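Local coordinates for foldase protein PrsA 2 (Bacillus anthracis, PDB 6VJ4), which catalyses the cis-trans isomerisation of peptidyl-prolyl bonds, helps secreted proteins fold outside the cell after translocation and is important for secretion of the protective antigen, at residues Y42-D47 and F85-N90; D50-K55 and N81-K86; D62-V67 and A77-Q82; K91-S96 and E218-P223. All blocks are in the same frame, centred on the assembly; numbering follows the deposited sequence. Where two conformers were deposited one is given.

Interaction 1. Residues Y42-D47 and F85-N90; sequences YKVSDD and FKLSMN
Ser88 and Tyr42 form the tight part of this contact. The CA atoms of the two residues approach to 5.2 Å, close enough for Ser88 OG to lie 2.8 Å from Tyr42 O. The same hydroxyl is also within reach of Lys84 O, one turn earlier in its helix. Ser88 OG stands beside its own backbone N (chi1 -67°), which sets it between those two oxygens. Tyr42 CB packs 3.4 Å from Ser88 O, while the ring leads off along helix 76-95, touching Ala92 and Gln95, and its hydroxyl is hydrogen-bonded to Glu233.

Toward the partly exposed side the contact is looser and mostly apolar. Val44 sets its two methyls on Leu87 and Ser88: CG2 sits 3.6 Å from Ser88 OG, and CG1, anti to the backbone N (chi1 175°), meets Leu87 CD1 at 4.0 Å, the two side chains crossing at about a right angle. From Ser45 onward the chain moves off, and Ser45 OG caps Asp48 N. This is a helix-loop-helix connection, in which the linker between helices 28-41 and 46-60 is laid across helix 76-95 within the helical part of PrsA.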
loop_
_atom_site.group_PDB
_atom_site.type_symbol
_atom_site.label_atom_id
_atom_site.label_comp_id
_atom_site.label_asym_id
_atom_site.label_seq_id
_atom_site.Cartn_x
_atom_site.Cartn_y
_atom_site.Cartn_z
ATOM N N TYR A 42 -16.151 -1.671 -2.374
ATOM C CA TYR A 42 -17.492 -2.110 -1.907
ATOM C C TYR A 42 -18.211 -0.907 -1.297
ATOM O O TYR A 42 -18.217 -0.748 -0.062
ATOM C CB TYR A 42 -17.327 -3.293 -0.957
ATOM C CG TYR A 42 -16.590 -4.447 -1.586
ATOM C CD1 TYR A 42 -17.250 -5.337 -2.417
ATOM C CD2 TYR A 42 -15.230 -4.621 -1.394
ATOM C CE1 TYR A 42 -16.583 -6.388 -3.021
ATOM C CE2 TYR A 42 -14.551 -5.676 -1.981
ATOM C CZ TYR A 42 -15.231 -6.563 -2.800
ATOM O OH TYR A 42 -14.586 -7.610 -3.393
ATOM N N LYS A 43 -18.847 -0.126 -2.166
ATOM C CA LYS A 43 -19.491 1.157 -1.788
ATOM C C LYS A 43 -20.773 0.936 -0.984
ATOM O O LYS A 43 -21.596 0.079 -1.362
ATOM C CB LYS A 43 -19.784 1.991 -3.041
ATOM C CG LYS A 43 -18.552 2.605 -3.694
ATOM C CD LYS A 43 -18.840 3.398 -4.947
ATOM C CE LYS A 43 -17.664 4.248 -5.382
ATOM N NZ LYS A 43 -16.421 3.451 -5.516
ATOM N N VAL A 44 -20.907 1.723 0.083
ATOM C CA VAL A 44 -22.107 1.773 0.964
ATOM C C VAL A 44 -22.493 3.254 1.074
ATOM O O VAL A 44 -21.570 4.091 1.146
ATOM C CB VAL A 44 -21.815 1.134 2.333
ATOM C CG1 VAL A 44 -22.983 1.281 3.295
ATOM C CG2 VAL A 44 -21.416 -0.327 2.184
ATOM N N SER A 45 -23.792 3.562 1.037
ATOM C CA SER A 45 -24.272 4.970 1.089
ATOM C C SER A 45 -24.067 5.561 2.487
ATOM O O SER A 45 -24.168 4.801 3.471
ATOM C CB SER A 45 -25.724 5.055 0.700
ATOM O OG SER A 45 -26.539 4.420 1.676
ATOM N N ASP A 46 -23.817 6.871 2.564
ATOM C CA ASP A 46 -23.676 7.556 3.880
ATOM C C ASP A 46 -24.991 7.399 4.655
ATOM O O ASP A 46 -24.938 7.389 5.898
ATOM C CB ASP A 46 -23.286 9.027 3.719
ATOM C CG ASP A 46 -21.825 9.246 3.364
ATOM O OD1 ASP A 46 -20.986 8.430 3.798
ATOM O OD2 ASP A 46 -21.537 10.228 2.658
ATOM N N ASP A 47 -26.118 7.278 3.941
ATOM C CA ASP A 47 -27.434 7.079 4.605
ATOM C C ASP A 47 -27.395 5.757 5.382
ATOM O O ASP A 47 -27.813 5.755 6.557
ATOM C CB ASP A 47 -28.594 7.090 3.605
ATOM C CG ASP A 47 -28.863 8.434 2.941
ATOM O OD1 ASP A 47 -28.240 9.434 3.349
ATOM O OD2 ASP A 47 -29.702 8.470 2.019
ATOM N N PHE A 85 -16.486 0.892 7.373
ATOM C CA PHE A 85 -15.627 -0.275 7.040
ATOM C C PHE A 85 -16.401 -1.585 7.252
ATOM O O PHE A 85 -16.383 -2.448 6.341
ATOM C CB PHE A 85 -14.342 -0.263 7.871
ATOM C CG PHE A 85 -13.469 -1.474 7.660
ATOM C CD1 PHE A 85 -12.710 -1.609 6.506
ATOM C CD2 PHE A 85 -13.420 -2.489 8.604
ATOM C CE1 PHE A 85 -11.914 -2.726 6.308
ATOM C CE2 PHE A 85 -12.620 -3.604 8.405
ATOM C CZ PHE A 85 -11.870 -3.722 7.259
ATOM N N LYS A 86 -17.057 -1.729 8.407
ATOM C CA LYS A 86 -17.811 -2.975 8.722
ATOM C C LYS A 86 -18.846 -3.252 7.624
ATOM O O LYS A 86 -18.898 -4.401 7.130
ATOM C CB LYS A 86 -18.524 -2.872 10.073
ATOM C CG LYS A 86 -19.199 -4.163 10.521
ATOM C CD LYS A 86 -20.226 -3.994 11.623
ATOM C CE LYS A 86 -21.452 -3.226 11.172
ATOM N NZ LYS A 86 -22.518 -3.241 12.201
ATOM N N LEU A 87 -19.645 -2.241 7.267
ATOM C CA LEU A 87 -20.708 -2.414 6.239
ATOM C C LEU A 87 -20.074 -2.749 4.885
ATOM O O LEU A 87 -20.632 -3.609 4.172
ATOM C CB LEU A 87 -21.560 -1.145 6.152
ATOM C CG LEU A 87 -22.425 -0.848 7.377
ATOM C CD1 LEU A 87 -23.160 0.472 7.213
ATOM C CD2 LEU A 87 -23.411 -1.975 7.642
ATOM N N SER A 88 -18.970 -2.090 4.532
ATOM C CA SER A 88 -18.306 -2.388 3.233
ATOM C C SER A 88 -17.744 -3.809 3.239
ATOM O O SER A 88 -17.813 -4.511 2.227
ATOM C CB SER A 88 -17.254 -1.367 2.915
ATOM O OG SER A 88 -17.860 -0.109 2.677
HETATM N N MSE A 89 -17.217 -4.233 4.393
HETATM C CA MSE A 89 -16.672 -5.572 4.538
HETATM C C MSE A 89 -17.798 -6.600 4.439
HETATM O O MSE A 89 -17.630 -7.641 3.808
HETATM C CB MSE A 89 -15.932 -5.698 5.873
HETATM C CG MSE A 89 -15.010 -6.887 5.958
HETATM SE SE MSE A 89 -13.689 -6.839 4.514
HETATM C CE MSE A 89 -11.882 -6.538 5.197
ATOM N N ASN A 90 -18.941 -6.299 5.070
ATOM C CA ASN A 90 -20.091 -7.187 5.029
ATOM C C ASN A 90 -20.537 -7.369 3.579
ATOM O O ASN A 90 -20.876 -8.506 3.207
ATOM C CB ASN A 90 -21.274 -6.675 5.855
ATOM C CG ASN A 90 -21.076 -6.820 7.349
ATOM O OD1 ASN A 90 -20.079 -7.383 7.798
ATOM N ND2 ASN A 90 -22.034 -6.334 8.122
#

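Interaction 2. Residues D50-K55 and N81-K86; sequences DKEVQK and NQIKFK
The helical segments 50-55 and 81-86 run at 118° to each other, N-to-C, with their axes 9.6 Å apart at closest approach and Val53 and Ile83 as the nearest CA pair. This is steeply inclined helix-helix packing in the helical part of the foldase, with an apolar centre flanked by an ion pair. Ile83 points at the other helix and divides its two branches between two neighbours. Its CG2 methyl lies against the aliphatic root of Glu52, 3.6 Å from Glu52 CB. Its longer branch, with CG1 beside the backbone N, carries CD1 to 3.6 Å from Val53 CG2. Both Val53 and Ile83 are buried, and Val49, one turn before Val53, also touches Ile83.

Outside this centre lies a salt-bridge network. Glu52 bends at chi2 (67°), turning its carboxylate across the end of Lys86 while its CB and CG remain packed on Ile83 CG2. Lys86 in turn bends at chi3, and the two side chains cross at about a right angle. Glu52 OE1 holds Lys55 NZ of its own helix by a weak bond of 3.4 Å. One carboxylate thus lies between two ammonium groups 6.1 Å apart, Lys55 NZ to Lys86 NZ, and probably offsets their mutual repulsion. Lys86 NZ reaches the other oxygen, Glu52 OE2, at 3.0 Å, from above the carboxylate, 47° out of its plane.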
loop_
_atom_site.group_PDB
_atom_site.type_symbol
_atom_site.label_atom_id
_atom_site.label_comp_id
_atom_site.label_asym_id
_atom_site.label_seq_id
_atom_site.Cartn_x
_atom_site.Cartn_y
_atom_site.Cartn_z
ATOM N N ASP A 50 -24.948 6.201 8.416
ATOM C CA ASP A 50 -25.567 7.052 9.468
ATOM C C ASP A 50 -26.662 6.258 10.190
ATOM O O ASP A 50 -26.760 6.393 11.422
ATOM C CB ASP A 50 -26.091 8.365 8.876
ATOM C CG ASP A 50 -25.000 9.275 8.328
ATOM O OD1 ASP A 50 -23.820 9.070 8.689
ATOM O OD2 ASP A 50 -25.335 10.180 7.536
ATOM N N LYS A 51 -27.437 5.445 9.461
ATOM C CA LYS A 51 -28.509 4.647 10.116
ATOM C C LYS A 51 -27.881 3.670 11.115
ATOM O O LYS A 51 -28.450 3.499 12.210
ATOM C CB LYS A 51 -29.366 3.908 9.082
ATOM C CG LYS A 51 -30.347 2.901 9.673
ATOM C CD LYS A 51 -31.458 2.474 8.733
ATOM C CE LYS A 51 -32.463 3.576 8.463
ATOM N NZ LYS A 51 -33.563 3.117 7.581
ATOM N N GLU A 52 -26.748 3.060 10.751
ATOM C CA GLU A 52 -26.077 2.090 11.657
ATOM C C GLU A 52 -25.502 2.860 12.854
ATOM O O GLU A 52 -25.520 2.309 13.970
ATOM C CB GLU A 52 -24.996 1.311 10.900
ATOM C CG GLU A 52 -24.444 0.116 11.664
ATOM C CD GLU A 52 -25.426 -1.024 11.887
ATOM O OE1 GLU A 52 -26.503 -1.012 11.256
ATOM O OE2 GLU A 52 -25.113 -1.921 12.697
ATOM N N VAL A 53 -25.025 4.089 12.620
ATOM C CA VAL A 53 -24.466 4.943 13.715
ATOM C C VAL A 53 -25.594 5.295 14.692
ATOM O O VAL A 53 -25.362 5.199 15.911
ATOM C CB VAL A 53 -23.796 6.224 13.176
ATOM C CG1 VAL A 53 -23.582 7.253 14.277
ATOM C CG2 VAL A 53 -22.487 5.934 12.452
ATOM N N GLN A 54 -26.760 5.695 14.166
ATOM C CA GLN A 54 -27.922 6.087 15.013
ATOM C C GLN A 54 -28.424 4.881 15.812
ATOM O O GLN A 54 -28.870 5.080 16.959
ATOM C CB GLN A 54 -29.051 6.662 14.155
ATOM C CG GLN A 54 -28.679 7.954 13.442
ATOM C CD GLN A 54 -28.286 9.057 14.396
ATOM O OE1 GLN A 54 -28.606 9.030 15.584
ATOM N NE2 GLN A 54 -27.592 10.053 13.870
ATOM N N LYS A 55 -28.350 3.683 15.228
ATOM C CA LYS A 55 -28.819 2.458 15.926
ATOM C C LYS A 55 -27.951 2.258 17.179
ATOM O O LYS A 55 -28.480 1.767 18.191
ATOM C CB LYS A 55 -28.776 1.267 14.960
ATOM C CG LYS A 55 -29.695 0.108 15.322
ATOM C CD LYS A 55 -29.729 -1.002 14.287
ATOM C CE LYS A 55 -28.411 -1.733 14.145
ATOM N NZ LYS A 55 -28.533 -2.903 13.243
ATOM N N ASN A 81 -16.262 5.966 10.662
ATOM C CA ASN A 81 -15.314 5.337 9.703
ATOM C C ASN A 81 -15.213 3.834 9.977
ATOM O O ASN A 81 -15.015 3.089 9.002
ATOM C CB ASN A 81 -13.925 5.983 9.726
ATOM C CG ASN A 81 -13.868 7.289 8.964
ATOM O OD1 ASN A 81 -14.789 7.622 8.221
ATOM N ND2 ASN A 81 -12.779 8.024 9.122
ATOM N N GLN A 82 -15.354 3.408 11.239
ATOM C CA GLN A 82 -15.262 1.956 11.566
ATOM C C GLN A 82 -16.552 1.261 11.107
ATOM O O GLN A 82 -16.473 0.092 10.676
ATOM C CB GLN A 82 -15.018 1.710 13.060
ATOM C CG GLN A 82 -13.785 2.403 13.640
ATOM C CD GLN A 82 -12.483 2.092 12.941
ATOM O OE1 GLN A 82 -12.430 1.856 11.736
ATOM N NE2 GLN A 82 -11.398 2.133 13.697
ATOM N N ILE A 83 -17.690 1.956 11.217
ATOM C CA ILE A 83 -19.001 1.408 10.759
ATOM C C ILE A 83 -18.989 1.343 9.225
ATOM O O ILE A 83 -19.417 0.307 8.674
ATOM C CB ILE A 83 -20.178 2.240 11.307
ATOM C CG1 ILE A 83 -20.381 1.978 12.802
ATOM C CG2 ILE A 83 -21.451 1.976 10.516
ATOM C CD1 ILE A 83 -21.683 2.506 13.363
ATOM N N LYS A 84 -18.503 2.399 8.570
ATOM C CA LYS A 84 -18.398 2.410 7.088
ATOM C C LYS A 84 -17.579 1.184 6.661
ATOM O O LYS A 84 -18.003 0.491 5.712
ATOM C CB LYS A 84 -17.786 3.737 6.626
ATOM C CG LYS A 84 -17.585 3.902 5.124
ATOM C CD LYS A 84 -17.035 5.274 4.756
ATOM C CE LYS A 84 -16.624 5.403 3.304
ATOM N NZ LYS A 84 -17.764 5.187 2.379
ATOM N N PHE A 85 -16.486 0.892 7.373
ATOM C CA PHE A 85 -15.627 -0.275 7.040
ATOM C C PHE A 85 -16.401 -1.585 7.252
ATOM O O PHE A 85 -16.383 -2.448 6.341
ATOM C CB PHE A 85 -14.342 -0.263 7.871
ATOM C CG PHE A 85 -13.469 -1.474 7.660
ATOM C CD1 PHE A 85 -12.710 -1.609 6.506
ATOM C CD2 PHE A 85 -13.420 -2.489 8.604
ATOM C CE1 PHE A 85 -11.914 -2.726 6.308
ATOM C CE2 PHE A 85 -12.620 -3.604 8.405
ATOM C CZ PHE A 85 -11.870 -3.722 7.259
ATOM N N LYS A 86 -17.057 -1.729 8.407
ATOM C CA LYS A 86 -17.811 -2.975 8.722
ATOM C C LYS A 86 -18.846 -3.252 7.624
ATOM O O LYS A 86 -18.898 -4.401 7.130
ATOM C CB LYS A 86 -18.524 -2.872 10.073
ATOM C CG LYS A 86 -19.199 -4.163 10.521
ATOM C CD LYS A 86 -20.226 -3.994 11.623
ATOM C CE LYS A 86 -21.452 -3.226 11.172
ATOM N NZ LYS A 86 -22.518 -3.241 12.201
#

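Interaction 3. Residues D62-V67 and A77-Q82; sequences DQFKNV and ADFKNQ
Phe64 and Phe79 meet in an offset T-shaped (edge-to-face) pair, the Phe64 edge directed at the face of Phe79. Their ring planes stand at 83°, nearly perpendicular, and the centroids are 5.4 Å apart. The pair belongs to a helix-loop-helix, where the short helix 64-70 is linked by a loop to helix 76-95 and the segments 62-67 and 77-82 touch through the two rings.

The two rings reach each other differently. The Phe79 CB already points at the other segment, whereas Phe64 starts out at an angle to it and covers the distance with its ring. In Phe64, CG is anti to the backbone N (chi1 -177°), which extends the ring from its backbone until its far end arrives at Phe79. Only the leading edge of that ring takes part, through CE1 and CZ, and on Phe79 the matching atoms are the neighbouring CD2 and CE2. The approach is therefore displaced to one side of the Phe79 ring instead of centred over it, as the offset requires.

Phe79 also touches Leu73 in the connecting loop and Ala56 of helix 46-60, while Phe64 rests on Lys57 of that same helix, so both rings touch helix 46-60. No polar bond joins the two segments. The touching pairs are equally close: Phe64 CZ lies 3.7 Å from Phe79 CD2, and Phe64 CE1 lies 3.7 Å from Phe79 CE2.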
loop_
_atom_site.group_PDB
_atom_site.type_symbol
_atom_site.label_atom_id
_atom_site.label_comp_id
_atom_site.label_asym_id
_atom_site.label_seq_id
_atom_site.Cartn_x
_atom_site.Cartn_y
_atom_site.Cartn_z
ATOM N N ASP A 62 -27.031 8.130 26.572
ATOM C CA ASP A 62 -26.011 9.023 27.195
ATOM C C ASP A 62 -24.710 8.256 27.483
ATOM O O ASP A 62 -23.730 8.909 27.893
ATOM C CB ASP A 62 -26.556 9.673 28.472
ATOM C CG ASP A 62 -27.002 8.690 29.545
ATOM O OD1 ASP A 62 -26.983 7.470 29.278
ATOM O OD2 ASP A 62 -27.366 9.153 30.645
ATOM N N GLN A 63 -24.701 6.932 27.294
ATOM C CA GLN A 63 -23.484 6.107 27.541
ATOM C C GLN A 63 -22.651 6.001 26.258
ATOM O O GLN A 63 -21.505 5.515 26.343
ATOM C CB GLN A 63 -23.863 4.701 28.019
ATOM C CG GLN A 63 -24.537 4.666 29.386
ATOM C CD GLN A 63 -23.623 5.093 30.509
ATOM O OE1 GLN A 63 -22.402 5.140 30.366
ATOM N NE2 GLN A 63 -24.212 5.391 31.654
ATOM N N PHE A 64 -23.209 6.455 25.128
ATOM C CA PHE A 64 -22.552 6.357 23.795
ATOM C C PHE A 64 -21.077 6.779 23.891
ATOM O O PHE A 64 -20.206 6.020 23.418
ATOM C CB PHE A 64 -23.329 7.184 22.763
ATOM C CG PHE A 64 -22.795 7.116 21.354
ATOM C CD1 PHE A 64 -23.105 6.046 20.526
ATOM C CD2 PHE A 64 -21.996 8.128 20.847
ATOM C CE1 PHE A 64 -22.612 5.985 19.232
ATOM C CE2 PHE A 64 -21.507 8.067 19.549
ATOM C CZ PHE A 64 -21.815 6.994 18.745
ATOM N N LYS A 65 -20.803 7.935 24.502
ATOM C CA LYS A 65 -19.404 8.433 24.609
ATOM C C LYS A 65 -18.553 7.433 25.401
ATOM O O LYS A 65 -17.426 7.145 24.956
ATOM C CB LYS A 65 -19.369 9.826 25.248
ATOM C CG LYS A 65 -19.854 10.958 24.353
ATOM C CD LYS A 65 -19.754 12.324 25.000
ATOM C CE LYS A 65 -20.106 13.456 24.056
ATOM N NZ LYS A 65 -19.157 13.541 22.919
ATOM N N ASN A 66 -19.080 6.927 26.520
ATOM C CA ASN A 66 -18.336 5.962 27.377
ATOM C C ASN A 66 -18.044 4.680 26.588
ATOM O O ASN A 66 -16.850 4.344 26.455
ATOM C CB ASN A 66 -19.079 5.660 28.681
ATOM C CG ASN A 66 -18.986 6.787 29.690
ATOM O OD1 ASN A 66 -18.024 7.554 29.688
ATOM N ND2 ASN A 66 -19.970 6.880 30.571
ATOM N N VAL A 67 -19.081 4.000 26.085
ATOM C CA VAL A 67 -18.859 2.738 25.309
ATOM C C VAL A 67 -17.881 3.042 24.169
ATOM O O VAL A 67 -16.967 2.227 23.943
ATOM C CB VAL A 67 -20.176 2.121 24.794
ATOM C CG1 VAL A 67 -21.018 1.553 25.928
ATOM C CG2 VAL A 67 -20.986 3.100 23.962
ATOM N N ALA A 77 -16.367 10.540 14.764
ATOM C CA ALA A 77 -15.867 10.447 13.370
ATOM C C ALA A 77 -15.137 9.111 13.182
ATOM O O ALA A 77 -15.330 8.479 12.122
ATOM C CB ALA A 77 -14.966 11.616 13.057
ATOM N N ASP A 78 -14.328 8.711 14.173
ATOM C CA ASP A 78 -13.581 7.424 14.138
ATOM C C ASP A 78 -14.596 6.276 14.075
ATOM O O ASP A 78 -14.439 5.398 13.205
ATOM C CB ASP A 78 -12.657 7.285 15.353
ATOM C CG ASP A 78 -11.748 6.065 15.323
ATOM O OD1 ASP A 78 -11.579 5.480 14.232
ATOM O OD2 ASP A 78 -11.212 5.709 16.395
ATOM N N PHE A 79 -15.605 6.314 14.952
ATOM C CA PHE A 79 -16.676 5.284 15.012
ATOM C C PHE A 79 -17.337 5.144 13.631
ATOM O O PHE A 79 -17.396 4.013 13.100
ATOM C CB PHE A 79 -17.672 5.646 16.119
ATOM C CG PHE A 79 -18.842 4.708 16.272
ATOM C CD1 PHE A 79 -18.652 3.401 16.698
ATOM C CD2 PHE A 79 -20.139 5.148 16.053
ATOM C CE1 PHE A 79 -19.729 2.540 16.849
ATOM C CE2 PHE A 79 -21.217 4.288 16.216
ATOM C CZ PHE A 79 -21.009 2.986 16.612
ATOM N N LYS A 80 -17.793 6.266 13.062
ATOM C CA LYS A 80 -18.456 6.279 11.730
ATOM C C LYS A 80 -17.547 5.595 10.700
ATOM O O LYS A 80 -18.051 4.728 9.951
ATOM C CB LYS A 80 -18.791 7.716 11.313
ATOM C CG LYS A 80 -19.520 7.843 9.982
ATOM C CD LYS A 80 -19.877 9.259 9.590
ATOM C CE LYS A 80 -20.531 9.329 8.224
ATOM N NZ LYS A 80 -20.879 10.718 7.842
ATOM N N ASN A 81 -16.262 5.966 10.662
ATOM C CA ASN A 81 -15.314 5.337 9.703
ATOM C C ASN A 81 -15.213 3.834 9.977
ATOM O O ASN A 81 -15.015 3.089 9.002
ATOM C CB ASN A 81 -13.925 5.983 9.726
ATOM C CG ASN A 81 -13.868 7.289 8.964
ATOM O OD1 ASN A 81 -14.789 7.622 8.221
ATOM N ND2 ASN A 81 -12.779 8.024 9.122
ATOM N N GLN A 82 -15.354 3.408 11.239
ATOM C CA GLN A 82 -15.262 1.956 11.566
ATOM C C GLN A 82 -16.552 1.261 11.107
ATOM O O GLN A 82 -16.473 0.092 10.676
ATOM C CB GLN A 82 -15.018 1.710 13.060
ATOM C CG GLN A 82 -13.785 2.403 13.640
ATOM C CD GLN A 82 -12.483 2.092 12.941
ATOM O OE1 GLN A 82 -12.430 1.856 11.736
ATOM N NE2 GLN A 82 -11.398 2.133 13.697
#

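Interaction 4. Residues K91-S96 and E218-P223; sequences KAIKQS and ERTADP
Arg219 reaches over to Ser96 with a chain that is extended from CG to NE, and a single nitrogen, NH1, makes both bonds across the contact. The better one goes to Ser96 OG, at 3.0 Å with an N-H...O angle of 148°, the oxygen lying close to the guanidinium plane. The second, NH1 to Ser96 O, is just as short but weak, since its angle is only 129°. Ser96 OG is engaged twice: it accepts from Arg219 and gives its own proton to Ile93 O at 2.6 Å, so the serine hydroxyl relays between the arginine and the carbonyl of Ile93 in helix 76-95. NH1 also has Asp101 as a long, weak ionic partner.

Ile93 supplies the packing: its CG2 lies 3.5 Å from Arg219 CB and 3.4 Å from Thr220 OG1; that hydroxyl is bonded to Glu216 O. The contact thus joins the C-terminal ends of helices 76-95 and 204-220, with helix 223-236 alongside, where Leu229 touches Ile93 and Phe225 touches Ser96 and Arg219.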
loop_
_atom_site.group_PDB
_atom_site.type_symbol
_atom_site.label_atom_id
_atom_site.label_comp_id
_atom_site.label_asym_id
_atom_site.label_seq_id
_atom_site.Cartn_x
_atom_site.Cartn_y
_atom_site.Cartn_z
ATOM N N LYS A 91 -20.546 -6.279 2.810
ATOM C CA LYS A 91 -20.966 -6.327 1.386
ATOM C C LYS A 91 -19.946 -7.154 0.594
ATOM O O LYS A 91 -20.375 -7.946 -0.274
ATOM C CB LYS A 91 -21.107 -4.906 0.829
ATOM C CG LYS A 91 -21.583 -4.811 -0.613
ATOM C CD LYS A 91 -21.657 -3.389 -1.137
ATOM C CE LYS A 91 -22.081 -3.313 -2.589
ATOM N NZ LYS A 91 -22.101 -1.919 -3.089
ATOM N N ALA A 92 -18.655 -6.990 0.900
ATOM C CA ALA A 92 -17.572 -7.734 0.212
ATOM C C ALA A 92 -17.703 -9.240 0.502
ATOM O O ALA A 92 -17.515 -10.053 -0.429
ATOM C CB ALA A 92 -16.233 -7.221 0.663
ATOM N N ILE A 93 -17.981 -9.588 1.754
ATOM C CA ILE A 93 -18.123 -11.023 2.144
ATOM C C ILE A 93 -19.370 -11.588 1.455
ATOM O O ILE A 93 -19.305 -12.732 0.969
ATOM C CB ILE A 93 -18.158 -11.175 3.679
ATOM C CG1 ILE A 93 -16.849 -10.689 4.308
ATOM C CG2 ILE A 93 -18.464 -12.612 4.078
ATOM C CD1 ILE A 93 -16.881 -10.595 5.811
ATOM N N LYS A 94 -20.445 -10.802 1.389
ATOM C CA LYS A 94 -21.687 -11.271 0.722
ATOM C C LYS A 94 -21.406 -11.486 -0.770
ATOM O O LYS A 94 -21.917 -12.472 -1.323
ATOM C CB LYS A 94 -22.836 -10.286 0.964
ATOM C CG LYS A 94 -24.174 -10.708 0.376
ATOM C CD LYS A 94 -25.363 -9.923 0.891
ATOM C CE LYS A 94 -26.678 -10.506 0.411
ATOM N NZ LYS A 94 -27.851 -9.783 0.957
ATOM N N GLN A 95 -20.601 -10.618 -1.394
ATOM C CA GLN A 95 -20.293 -10.768 -2.841
ATOM C C GLN A 95 -19.242 -11.863 -3.060
ATOM O O GLN A 95 -19.171 -12.361 -4.187
ATOM C CB GLN A 95 -19.863 -9.429 -3.441
ATOM C CG GLN A 95 -21.012 -8.431 -3.500
ATOM C CD GLN A 95 -20.630 -7.088 -4.073
ATOM O OE1 GLN A 95 -21.393 -6.131 -3.993
ATOM N NE2 GLN A 95 -19.454 -7.009 -4.671
ATOM N N SER A 96 -18.498 -12.258 -2.023
ATOM C CA SER A 96 -17.468 -13.323 -2.183
ATOM C C SER A 96 -18.138 -14.674 -2.474
ATOM O O SER A 96 -17.445 -15.597 -2.942
ATOM C CB SER A 96 -16.606 -13.445 -0.954
ATOM O OG SER A 96 -17.298 -14.126 0.085
ATOM N N GLU A 218 -21.515 -17.844 7.722
ATOM C CA GLU A 218 -20.261 -18.510 8.184
ATOM C C GLU A 218 -19.037 -17.656 7.829
ATOM O O GLU A 218 -18.153 -17.512 8.694
ATOM C CB GLU A 218 -20.146 -19.914 7.585
ATOM C CG GLU A 218 -21.166 -20.896 8.142
ATOM C CD GLU A 218 -21.277 -22.212 7.386
ATOM O OE1 GLU A 218 -20.768 -22.291 6.248
ATOM O OE2 GLU A 218 -21.879 -23.153 7.935
ATOM N N ARG A 219 -18.990 -17.096 6.616
ATOM C CA ARG A 219 -17.829 -16.266 6.205
ATOM C C ARG A 219 -17.810 -14.940 6.978
ATOM O O ARG A 219 -16.702 -14.426 7.225
ATOM C CB ARG A 219 -17.857 -16.025 4.694
ATOM C CG ARG A 219 -17.544 -17.270 3.879
ATOM C CD ARG A 219 -17.554 -17.002 2.394
ATOM N NE ARG A 219 -17.153 -18.185 1.654
ATOM C CZ ARG A 219 -16.958 -18.224 0.346
ATOM N NH1 ARG A 219 -17.117 -17.131 -0.382
ATOM N NH2 ARG A 219 -16.601 -19.360 -0.231
ATOM N N THR A 220 -18.984 -14.404 7.327
ATOM C CA THR A 220 -19.065 -13.115 8.062
ATOM C C THR A 220 -18.647 -13.326 9.522
ATOM O O THR A 220 -17.972 -12.433 10.072
ATOM C CB THR A 220 -20.472 -12.509 7.961
ATOM O OG1 THR A 220 -20.744 -12.265 6.580
ATOM C CG2 THR A 220 -20.613 -11.215 8.735
ATOM N N ALA A 221 -19.032 -14.460 10.116
ATOM C CA ALA A 221 -18.708 -14.758 11.534
ATOM C C ALA A 221 -17.287 -15.326 11.658
ATOM O O ALA A 221 -16.871 -15.614 12.797
ATOM C CB ALA A 221 -19.729 -15.716 12.098
ATOM N N ASP A 222 -16.567 -15.452 10.540
ATOM C CA ASP A 222 -15.199 -16.035 10.552
ATOM C C ASP A 222 -14.173 -14.920 10.356
ATOM O O ASP A 222 -14.078 -14.348 9.273
ATOM C CB ASP A 222 -15.075 -17.125 9.484
ATOM C CG ASP A 222 -13.740 -17.849 9.464
ATOM O OD1 ASP A 222 -12.937 -17.627 10.394
ATOM O OD2 ASP A 222 -13.518 -18.635 8.513
ATOM N N PRO A 223 -13.383 -14.563 11.396
ATOM C CA PRO A 223 -12.363 -13.524 11.262
ATOM C C PRO A 223 -11.255 -13.949 10.285
ATOM O O PRO A 223 -10.791 -13.117 9.538
ATOM C CB PRO A 223 -11.797 -13.354 12.682
ATOM C CG PRO A 223 -12.825 -14.006 13.589
ATOM C CD PRO A 223 -13.442 -15.111 12.759
#

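Helix 76-95 takes part in all four contacts and is met at successive levels along its length: interaction 3 near its start, then interactions 2 and 1, whose centres are 8 Å apart, and interaction 4 at its end. Interactions 1 and 2 are partly buried and share helix 46-60 as well; one mixes a hydroxyl-carbonyl contact with methyl packing, the other flanks an apolar centre with charges. Interaction 3 is a surface contact and purely aromatic. Interaction 4, about 24 Å from it between centres, is also partly buried, brings in a helix from much later in the chain, and combines isoleucine packing with arginine-serine bonds. Lys91 NZ to Lys43 O connects interactions 4 and 1.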